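Local coordinates for dihydroorotase (Saccharomyces cerevisiae S288C, PDB 6L0A), which catalyses the reversible, zinc-dependent interconversion of N-carbamoyl-L-aspartate and (S)-dihydroorotate, the third step of de novo pyrimidine biosynthesis, at residues Lys125-Glu129 against Glu130-Leu134; Glu158-Leu161 against Pro162-Lys165; Ile190-Ile193 against Asn194-Val197; Asp238-Ala241 against Leu242-Ala246. One frame throughout, in Å; residues are numbered along the deposited sequence.

Contact 1: residues Lys125-Glu129 against Glu130-Leu134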
loop_
_atom_site.group_PDB
_atom_site.type_symbol
_atom_site.label_atom_id
_atom_site.label_comp_id
_atom_site.label_asym_id
_atom_site.label_seq_id
_atom_site.Cartn_x
_atom_site.Cartn_y
_atom_site.Cartn_z
ATOM N N LYS C 125 -23.506 -5.600 27.865
ATOM C CA LYS C 125 -24.706 -6.105 28.522
ATOM C C LYS C 125 -25.836 -5.087 28.449
ATOM O O LYS C 125 -26.984 -5.440 28.156
ATOM C CB LYS C 125 -24.394 -6.476 29.978
ATOM C CG LYS C 125 -25.443 -7.363 30.682
ATOM C CD LYS C 125 -26.027 -8.478 29.785
ATOM C CE LYS C 125 -24.991 -9.488 29.257
ATOM N NZ LYS C 125 -24.309 -10.339 30.281
ATOM N N ALA C 126 -25.523 -3.809 28.685
ATOM C CA ALA C 126 -26.542 -2.766 28.581
ATOM C C ALA C 126 -27.043 -2.628 27.147
ATOM O O ALA C 126 -28.254 -2.532 26.907
ATOM C CB ALA C 126 -25.984 -1.438 29.098
ATOM N N MET C 127 -26.126 -2.635 26.173
ATOM C CA MET C 127 -26.549 -2.597 24.774
ATOM C C MET C 127 -27.476 -3.756 24.439
ATOM O O MET C 127 -28.478 -3.576 23.733
ATOM C CB MET C 127 -25.327 -2.626 23.853
ATOM C CG MET C 127 -24.492 -1.374 23.933
ATOM S SD MET C 127 -23.007 -1.525 22.924
ATOM C CE MET C 127 -23.787 -1.582 21.305
ATOM N N GLN C 128 -27.134 -4.963 24.902
ATOM C CA GLN C 128 -27.948 -6.138 24.595
ATOM C C GLN C 128 -29.363 -5.976 25.143
ATOM O O GLN C 128 -30.348 -6.276 24.456
ATOM C CB GLN C 128 -27.280 -7.393 25.165
ATOM C CG GLN C 128 -27.944 -8.713 24.771
ATOM C CD GLN C 128 -27.129 -9.933 25.195
ATOM O OE1 GLN C 128 -26.815 -10.804 24.374
ATOM N NE2 GLN C 128 -26.786 -10.002 26.480
ATOM N N GLU C 129 -29.479 -5.480 26.370
ATOM C CA GLU C 129 -30.796 -5.275 26.960
ATOM C C GLU C 129 -31.598 -4.215 26.213
ATOM O O GLU C 129 -32.832 -4.261 26.213
ATOM C CB GLU C 129 -30.650 -4.884 28.427
ATOM C CG GLU C 129 -30.125 -5.992 29.315
ATOM C CD GLU C 129 -29.693 -5.482 30.674
ATOM O OE1 GLU C 129 -29.793 -4.256 30.912
ATOM O OE2 GLU C 129 -29.249 -6.301 31.506
ATOM N N GLU C 130 -30.930 -3.258 25.573
ATOM C CA GLU C 130 -31.627 -2.169 24.900
ATOM C C GLU C 130 -31.796 -2.408 23.407
ATOM O O GLU C 130 -32.323 -1.535 22.710
ATOM C CB GLU C 130 -30.895 -0.840 25.136
ATOM C CG GLU C 130 -30.802 -0.397 26.598
ATOM C CD GLU C 130 -32.121 0.135 27.158
ATOM O OE1 GLU C 130 -33.131 0.186 26.416
ATOM O OE2 GLU C 130 -32.142 0.501 28.354
ATOM N N ASN C 131 -31.367 -3.573 22.904
ATOM C CA ASN C 131 -31.476 -3.924 21.489
ATOM C C ASN C 131 -30.737 -2.919 20.604
ATOM O O ASN C 131 -31.206 -2.551 19.526
ATOM C CB ASN C 131 -32.939 -4.061 21.051
ATOM C CG ASN C 131 -33.090 -4.892 19.776
ATOM O OD1 ASN C 131 -32.185 -5.649 19.402
ATOM N ND2 ASN C 131 -34.230 -4.749 19.100
ATOM N N LEU C 132 -29.572 -2.474 21.066
ATOM C CA LEU C 132 -28.699 -1.601 20.295
ATOM C C LEU C 132 -27.698 -2.442 19.509
ATOM O O LEU C 132 -27.373 -3.570 19.887
ATOM C CB LEU C 132 -27.955 -0.628 21.210
ATOM C CG LEU C 132 -28.743 0.425 22.006
ATOM C CD1 LEU C 132 -27.835 1.149 22.982
ATOM C CD2 LEU C 132 -29.410 1.439 21.060
ATOM N N VAL C 133 -27.197 -1.874 18.403
ATOM C CA VAL C 133 -26.285 -2.588 17.510
ATOM C C VAL C 133 -24.856 -2.287 17.934
ATOM O O VAL C 133 -24.525 -1.140 18.225
ATOM C CB VAL C 133 -26.525 -2.177 16.044
ATOM C CG1 VAL C 133 -25.454 -2.783 15.135
ATOM C CG2 VAL C 133 -27.934 -2.572 15.596
ATOM N N LEU C 134 -24.006 -3.309 17.990
ATOM C CA LEU C 134 -22.586 -3.100 18.254
ATOM C C LEU C 134 -21.863 -3.166 16.912
ATOM O O LEU C 134 -21.834 -4.221 16.279
ATOM C CB LEU C 134 -22.040 -4.141 19.230
ATOM C CG LEU C 134 -20.520 -4.129 19.411
ATOM C CD1 LEU C 134 -20.054 -2.803 20.018
ATOM C CD2 LEU C 134 -20.063 -5.322 20.262
#

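Contact 2: residues Glu158-Leu161 against Pro162-Lys165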
loop_
_atom_site.group_PDB
_atom_site.type_symbol
_atom_site.label_atom_id
_atom_site.label_comp_id
_atom_site.label_asym_id
_atom_site.label_seq_id
_atom_site.Cartn_x
_atom_site.Cartn_y
_atom_site.Cartn_z
ATOM N N GLU C 158 -8.396 -10.660 9.545
ATOM C CA GLU C 158 -8.431 -12.084 9.881
ATOM C C GLU C 158 -8.076 -12.315 11.345
ATOM O O GLU C 158 -8.711 -13.137 12.024
ATOM C CB GLU C 158 -7.474 -12.848 8.972
ATOM C CG GLU C 158 -7.504 -14.354 9.127
ATOM C CD GLU C 158 -6.567 -15.019 8.135
ATOM O OE1 GLU C 158 -5.443 -15.398 8.531
ATOM O OE2 GLU C 158 -6.941 -15.126 6.947
ATOM N N ALA C 159 -7.081 -11.581 11.857
ATOM C CA ALA C 159 -6.665 -11.735 13.251
ATOM C C ALA C 159 -7.765 -11.336 14.233
ATOM O O ALA C 159 -7.766 -11.808 15.372
ATOM C CB ALA C 159 -5.412 -10.908 13.524
ATOM N N PHE C 160 -8.689 -10.474 13.812
ATOM C CA PHE C 160 -9.792 -10.030 14.654
ATOM C C PHE C 160 -10.920 -11.052 14.747
ATOM O O PHE C 160 -11.735 -10.973 15.677
ATOM C CB PHE C 160 -10.352 -8.712 14.102
ATOM C CG PHE C 160 -11.418 -8.092 14.960
ATOM C CD1 PHE C 160 -11.074 -7.204 15.978
ATOM C CD2 PHE C 160 -12.762 -8.379 14.748
ATOM C CE1 PHE C 160 -12.052 -6.618 16.770
ATOM C CE2 PHE C 160 -13.741 -7.810 15.544
ATOM C CZ PHE C 160 -13.382 -6.918 16.552
ATOM N N LEU C 161 -11.002 -11.986 13.799
ATOM C CA LEU C 161 -12.178 -12.849 13.729
ATOM C C LEU C 161 -12.418 -13.667 14.999
ATOM O O LEU C 161 -13.590 -13.809 15.388
ATOM C CB LEU C 161 -12.073 -13.749 12.490
ATOM C CG LEU C 161 -12.147 -13.004 11.152
ATOM C CD1 LEU C 161 -11.975 -13.974 9.987
ATOM C CD2 LEU C 161 -13.466 -12.252 11.032
ATOM N N PRO C 162 -11.406 -14.204 15.691
ATOM C CA PRO C 162 -11.692 -14.835 16.997
ATOM C C PRO C 162 -12.383 -13.903 17.983
ATOM O O PRO C 162 -13.275 -14.344 18.721
ATOM C CB PRO C 162 -10.304 -15.256 17.496
ATOM C CG PRO C 162 -9.503 -15.454 16.251
ATOM C CD PRO C 162 -10.000 -14.408 15.283
ATOM N N ALA C 163 -11.998 -12.621 18.012
ATOM C CA ALA C 163 -12.654 -11.670 18.907
ATOM C C ALA C 163 -14.132 -11.525 18.566
ATOM O O ALA C 163 -14.980 -11.478 19.465
ATOM C CB ALA C 163 -11.960 -10.308 18.844
ATOM N N LEU C 164 -14.455 -11.443 17.271
ATOM C CA LEU C 164 -15.852 -11.388 16.848
ATOM C C LEU C 164 -16.622 -12.603 17.351
ATOM O O LEU C 164 -17.736 -12.478 17.877
ATOM C CB LEU C 164 -15.937 -11.309 15.323
ATOM C CG LEU C 164 -17.337 -11.377 14.719
ATOM C CD1 LEU C 164 -18.199 -10.214 15.242
ATOM C CD2 LEU C 164 -17.280 -11.389 13.191
ATOM N N LYS C 165 -16.050 -13.796 17.176
ATOM C CA LYS C 165 -16.774 -15.001 17.567
ATOM C C LYS C 165 -16.987 -15.044 19.077
ATOM O O LYS C 165 -18.060 -15.440 19.544
ATOM C CB LYS C 165 -16.027 -16.244 17.082
ATOM C CG LYS C 165 -16.165 -16.497 15.582
ATOM C CD LYS C 165 -15.396 -17.755 15.188
ATOM C CE LYS C 165 -14.601 -17.565 13.911
ATOM N NZ LYS C 165 -13.791 -18.784 13.593
HETATM O O HOH W 1 -9.363 -11.885 17.610
#

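Contact 3: residues Ile190-Ile193 against Asn194-Val197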
loop_
_atom_site.group_PDB
_atom_site.type_symbol
_atom_site.label_atom_id
_atom_site.label_comp_id
_atom_site.label_asym_id
_atom_site.label_seq_id
_atom_site.Cartn_x
_atom_site.Cartn_y
_atom_site.Cartn_z
ATOM N N ILE C 190 -18.583 -14.796 8.534
ATOM C CA ILE C 190 -19.960 -14.297 8.580
ATOM C C ILE C 190 -20.916 -15.341 8.015
ATOM O O ILE C 190 -22.022 -15.539 8.531
ATOM C CB ILE C 190 -20.082 -12.960 7.824
ATOM C CG1 ILE C 190 -19.167 -11.907 8.453
ATOM C CG2 ILE C 190 -21.540 -12.469 7.800
ATOM C CD1 ILE C 190 -19.530 -11.577 9.886
ATOM N N GLU C 191 -20.502 -16.030 6.950
ATOM C CA GLU C 191 -21.367 -17.041 6.351
ATOM C C GLU C 191 -21.614 -18.192 7.318
ATOM O O GLU C 191 -22.746 -18.676 7.451
ATOM C CB GLU C 191 -20.752 -17.541 5.045
ATOM C CG GLU C 191 -21.140 -16.699 3.828
ATOM C CD GLU C 191 -20.556 -17.242 2.543
ATOM O OE1 GLU C 191 -19.510 -17.925 2.608
ATOM O OE2 GLU C 191 -21.136 -16.980 1.469
ATOM N N ASP C 192 -20.581 -18.606 8.045
ATOM C CA ASP C 192 -20.726 -19.737 8.947
ATOM C C ASP C 192 -21.471 -19.376 10.228
ATOM O O ASP C 192 -22.227 -20.200 10.750
ATOM C CB ASP C 192 -19.353 -20.324 9.250
ATOM C CG ASP C 192 -18.767 -20.993 8.047
ATOM O OD1 ASP C 192 -17.525 -21.086 7.955
ATOM O OD2 ASP C 192 -19.566 -21.402 7.165
ATOM N N ILE C 193 -21.297 -18.156 10.742
ATOM C CA ILE C 193 -22.135 -17.694 11.843
ATOM C C ILE C 193 -23.605 -17.740 11.437
ATOM O O ILE C 193 -24.479 -18.015 12.268
ATOM C CB ILE C 193 -21.701 -16.274 12.269
ATOM C CG1 ILE C 193 -20.312 -16.324 12.912
ATOM C CG2 ILE C 193 -22.700 -15.644 13.219
ATOM C CD1 ILE C 193 -19.805 -14.948 13.385
ATOM N N ASN C 194 -23.897 -17.500 10.161
ATOM C CA ASN C 194 -25.259 -17.480 9.660
ATOM C C ASN C 194 -25.631 -18.774 8.939
ATOM O O ASN C 194 -26.477 -18.760 8.037
ATOM C CB ASN C 194 -25.449 -16.270 8.738
ATOM C CG ASN C 194 -25.506 -14.973 9.512
ATOM O OD1 ASN C 194 -26.558 -14.590 10.012
ATOM N ND2 ASN C 194 -24.362 -14.296 9.632
ATOM N N LYS C 195 -25.019 -19.889 9.325
ATOM C CA LYS C 195 -25.303 -21.185 8.693
ATOM C C LYS C 195 -26.771 -21.573 8.778
ATOM O O LYS C 195 -27.318 -22.108 7.798
ATOM C CB LYS C 195 -24.460 -22.285 9.356
ATOM C CG LYS C 195 -23.069 -22.481 8.789
ATOM C CD LYS C 195 -22.439 -23.742 9.352
ATOM C CE LYS C 195 -22.705 -24.933 8.440
ATOM N NZ LYS C 195 -22.156 -26.212 8.979
ATOM N N ASN C 196 -27.425 -21.299 9.912
ATOM C CA ASN C 196 -28.764 -21.789 10.199
ATOM C C ASN C 196 -29.829 -20.700 10.102
ATOM O O ASN C 196 -30.868 -20.797 10.765
ATOM C CB ASN C 196 -28.800 -22.425 11.586
ATOM C CG ASN C 196 -27.953 -23.682 11.690
ATOM O OD1 ASN C 196 -27.843 -24.454 10.740
ATOM N ND2 ASN C 196 -27.329 -23.882 12.852
ATOM N N VAL C 197 -29.604 -19.670 9.284
ATOM C CA VAL C 197 -30.490 -18.513 9.205
ATOM C C VAL C 197 -31.438 -18.687 8.024
ATOM O O VAL C 197 -30.993 -18.862 6.881
ATOM C CB VAL C 197 -29.689 -17.207 9.081
ATOM C CG1 VAL C 197 -30.573 -16.085 8.562
ATOM C CG2 VAL C 197 -29.090 -16.833 10.425
HETATM O O HOH W 2 -27.033 -19.696 12.068
#

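Contact 4: residues Asp238-Ala241 against Leu242-Ala246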
loop_
_atom_site.group_PDB
_atom_site.type_symbol
_atom_site.label_atom_id
_atom_site.label_comp_id
_atom_site.label_asym_id
_atom_site.label_seq_id
_atom_site.Cartn_x
_atom_site.Cartn_y
_atom_site.Cartn_z
ATOM N N ASP C 238 -9.667 -11.849 -2.404
ATOM C CA ASP C 238 -10.547 -11.204 -1.438
ATOM C C ASP C 238 -11.634 -10.403 -2.139
ATOM O O ASP C 238 -12.822 -10.546 -1.826
ATOM C CB ASP C 238 -9.725 -10.308 -0.514
ATOM C CG ASP C 238 -8.676 -11.076 0.227
ATOM O OD1 ASP C 238 -9.066 -12.018 0.948
ATOM O OD2 ASP C 238 -7.469 -10.744 0.097
ATOM N N LYS C 239 -11.255 -9.554 -3.097
ATOM C CA LYS C 239 -12.269 -8.791 -3.810
ATOM C C LYS C 239 -13.293 -9.716 -4.465
ATOM O O LYS C 239 -14.492 -9.401 -4.491
ATOM C CB LYS C 239 -11.629 -7.876 -4.852
ATOM C CG LYS C 239 -12.661 -7.091 -5.643
ATOM C CD LYS C 239 -12.019 -6.082 -6.583
ATOM C CE LYS C 239 -11.828 -6.678 -7.963
ATOM N NZ LYS C 239 -11.580 -5.604 -8.959
ATOM N N LYS C 240 -12.839 -10.869 -4.987
ATOM C CA LYS C 240 -13.762 -11.847 -5.567
ATOM C C LYS C 240 -14.790 -12.303 -4.543
ATOM O O LYS C 240 -15.985 -12.392 -4.853
ATOM C CB LYS C 240 -12.991 -13.056 -6.121
ATOM C CG LYS C 240 -13.765 -14.410 -6.105
ATOM C CD LYS C 240 -13.377 -15.307 -7.294
ATOM C CE LYS C 240 -13.529 -16.825 -7.031
ATOM N NZ LYS C 240 -14.568 -17.223 -6.023
ATOM N N ALA C 241 -14.339 -12.617 -3.320
ATOM C CA ALA C 241 -15.256 -13.055 -2.276
ATOM C C ALA C 241 -16.223 -11.944 -1.891
ATOM O O ALA C 241 -17.405 -12.208 -1.647
ATOM C CB ALA C 241 -14.478 -13.535 -1.047
ATOM N N LEU C 242 -15.740 -10.692 -1.822
ATOM C CA LEU C 242 -16.615 -9.588 -1.428
ATOM C C LEU C 242 -17.706 -9.344 -2.460
ATOM O O LEU C 242 -18.860 -9.099 -2.100
ATOM C CB LEU C 242 -15.812 -8.300 -1.230
ATOM C CG LEU C 242 -14.653 -8.348 -0.237
ATOM C CD1 LEU C 242 -13.909 -7.025 -0.237
ATOM C CD2 LEU C 242 -15.154 -8.643 1.167
ATOM N N VAL C 243 -17.347 -9.341 -3.746
ATOM C CA VAL C 243 -18.346 -9.082 -4.777
ATOM C C VAL C 243 -19.389 -10.193 -4.786
ATOM O O VAL C 243 -20.593 -9.926 -4.895
ATOM C CB VAL C 243 -17.668 -8.898 -6.149
ATOM C CG1 VAL C 243 -18.696 -8.958 -7.262
ATOM C CG2 VAL C 243 -16.934 -7.549 -6.197
ATOM N N LYS C 244 -18.958 -11.451 -4.607
ATOM C CA LYS C 244 -19.909 -12.561 -4.579
ATOM C C LYS C 244 -20.837 -12.464 -3.374
ATOM O O LYS C 244 -22.032 -12.773 -3.473
ATOM C CB LYS C 244 -19.178 -13.909 -4.581
ATOM C CG LYS C 244 -18.828 -14.429 -5.980
ATOM C CD LYS C 244 -18.595 -15.947 -5.991
ATOM C CE LYS C 244 -19.695 -16.681 -6.759
ATOM N NZ LYS C 244 -19.589 -16.512 -8.241
ATOM N N ALA C 245 -20.303 -12.048 -2.222
ATOM C CA ALA C 245 -21.154 -11.836 -1.055
ATOM C C ALA C 245 -22.148 -10.710 -1.303
ATOM O O ALA C 245 -23.329 -10.826 -0.949
ATOM C CB ALA C 245 -20.295 -11.540 0.182
ATOM N N ALA C 246 -21.701 -9.620 -1.934
ATOM C CA ALA C 246 -22.561 -8.448 -2.076
ATOM C C ALA C 246 -23.765 -8.738 -2.962
ATOM O O ALA C 246 -24.855 -8.194 -2.741
ATOM C CB ALA C 246 -21.775 -7.273 -2.642
#

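Contact 1: residues Lys125-Glu129 against Glu130-Leu134
Met127 meets Leu132 and Leu134 in a local helix-end contact, where helix 121-130 closes and the chain turns into strand 133-136 of the parallel sheet. The helix stops in a Schellman motif: Asn131 takes a positive phi (59°), and two bonds run back into the last turn. In one of them Leu132 N donates to Met127 O at 3.1 Å, nearly straight at 170°. In the other Asn131 N approaches Gln128 O from above its carbonyl plane, at 3.3 Å. One residue earlier Glu130 N keeps a bent bond to Ala126 O (3.1 Å) and shares its hydrogen weakly with Met127 O.

Side chains close the same bend. Met127 CB lies 4.2 Å from Leu132 CB, and the thioether, bent at its last torsion (chi3 67°), swings its methyl over the start of the strand. There Met127 CE sits 3.7 Å from Leu134 CB and also lies against Val133 O, at 3.2 Å. Glu130 CG packs against Ala126 O, while its carboxylate reaches helix 82-90, where OE2 bonds to His86 and Gln90.

The chemistry is thus divided: backbone N-H groups satisfy carbonyls of the final turn, Met127 carbon packs along the inner side of the bend, and the Glu130 carboxylate ties the helix end to its neighbour.

Contact 2: residues Glu158-Leu161 against Pro162-Lys165
The Phe160 ring carries the Ala163 methyl over one face, CB standing 4.2 Å from the ring centroid and 8° off the normal, a CH-pi contact within one turn of helix 156-170. This helix is the crossover of the beta-alpha-beta unit formed with strands 133-136 and 175-178. Phe160 CG is anti to the backbone N (chi1 -175°), which carries the ring forward along the helix to Ala163. Its CE2 touches Leu164 CB at 4.1 Å, the two side chains crossing at about a right angle; both also pack on Leu136 of the sheet.

Leu161 faces the other neighbour, helix 184-193, through Ser185 and Thr189, and its CB presses on the Pro162 ring at CD. The imide nitrogen of Pro162 has no hydrogen to give, and the helix is kinked here. Beyond the kink regular bonding returns: Leu164 N donates to Phe160 O in the carbonyl plane at 3.2 Å, and Lys165 N to Leu161 O at 3.0 Å.

At the kink itself Ala163 N makes a weak bond to Phe160 O. A water completes the turn, accepting from Ala163 N at 2.8 Å and donating to Ala159 O at 2.8 Å.

Contact 3: residues Ile190-Ile193 against Asn194-Val197
Asn194 folds back onto Ile190 where helix 184-193 ends, and its hydrogen bonds carry most of this local contact. Ile190 O accepts from two donors of that one residue: ND2 of Asn194 at 2.9 Å, with a nearly straight N-H (172°), and Asn194 N at 3.2 Å. They arrive from opposite faces of the carbonyl plane, and the acceptor lies in the plane of the Asn194 amide. With Asn194 CG beside its own backbone N (chi1 -73°), the amide is held against the last turn. ND2 also donates to Val205 O, so both the helix end and strand 205-209 hold the same nitrogen. Replacing Asn194 by an alanine removes the amide, and Ile190 O would probably lose its straighter donor and Val205 O its side-chain partner.

Further backbone bonding continues the turn: Lys195 N reaches Asp192 O at 3.2 Å from above the carbonyl plane. A water spans the next step, donating to Ile193 O at 3.1 Å and accepting from Asn196 N at 2.7 Å.

The remaining contacts are van der Waals, carbon against polar atoms. Ile190 CG2 lies 3.8 Å from Asn194 ND2, the two side chains running side by side, and Lys195 CG makes a close approach of 3.1 Å to Asp192 O.

This is a helix C-terminus at which the first non-helical residue, an asparagine, bonds back by main chain and side chain to the last turn, before a type I beta turn from Asn194 to Val197 on the way to strand 205-209.

Contact 4: residues Asp238-Ala241 against Leu242-Ala246
Leu242 and Asp238 meet along one turn of helix 236-246, in a contact built almost wholly from main-chain hydrogen bonds. Four consecutive carbonyls are satisfied by the amides four residues on. Leu242 N donates to Asp238 O at 2.9 Å, nearly in line with the carbonyl bond (C=O...N angle 165°). Val243 N reaches Lys239 O at 3.0 Å. Lys244 N bonds in the same way to Lys240 O, at 3.1 Å, and Ala245 N to Ala241 O. The last three donors are tilted somewhat out of their carbonyl planes.

Side-chain carbon lies beside these acceptors. Leu242 CG sits 3.3 Å from Asp238 O, placed there by a first torsion that sets CG beside the backbone N (chi1 -56°). Val243 CG2 touches Lys239 O at 3.5 Å, and Lys244 CB comes equally near Lys240 O.

The polar ends find partners outside this turn. Both Asp238 carboxylate oxygens accept bonds, OD1 from Glu184 N and OD2 from Leu235 N, while Lys239 NZ donates to Phe215 O. Leu242 packs on Ile187 and Leu209.

With Lys240 NZ and Lys244 NZ 5.5 Å apart, the side of the helix bearing them probably carries a concentrated positive charge. Cohesion along this turn therefore rests on the four backbone bonds, and the Asp238 carboxylate bridges Leu235 N, just before the helix, and Glu184 N of helix 184-193.

In the fold
The four contacts follow one another along the chain, all on or beside the helices that pack on the parallel strands 133-136, 175-178, 205-209 and 253-255 of this TIM-barrel-type amidohydrolase. Contacts 2 and 3 touch directly, Leu164 CD2 packing on Ile190 CD1 at 4.0 Å, with centres 15 Å apart. Contact 1 feeds strand 133-136, which leads on to the zinc ligand His137, and its nearest atoms lie about 7 Å from contact 2. Contact 4 stands about 6 Å from contact 3, nearest atoms. From side chain to zinc ion, Phe160 of contact 2 is about 11 Å away, Leu134 of contact 1 and Leu242 of contact 4 about 13 Å; Ile190 of contact 3 is about 11 Å from the His180 side chain. The contacts are packing beyond the first shell of the zinc site.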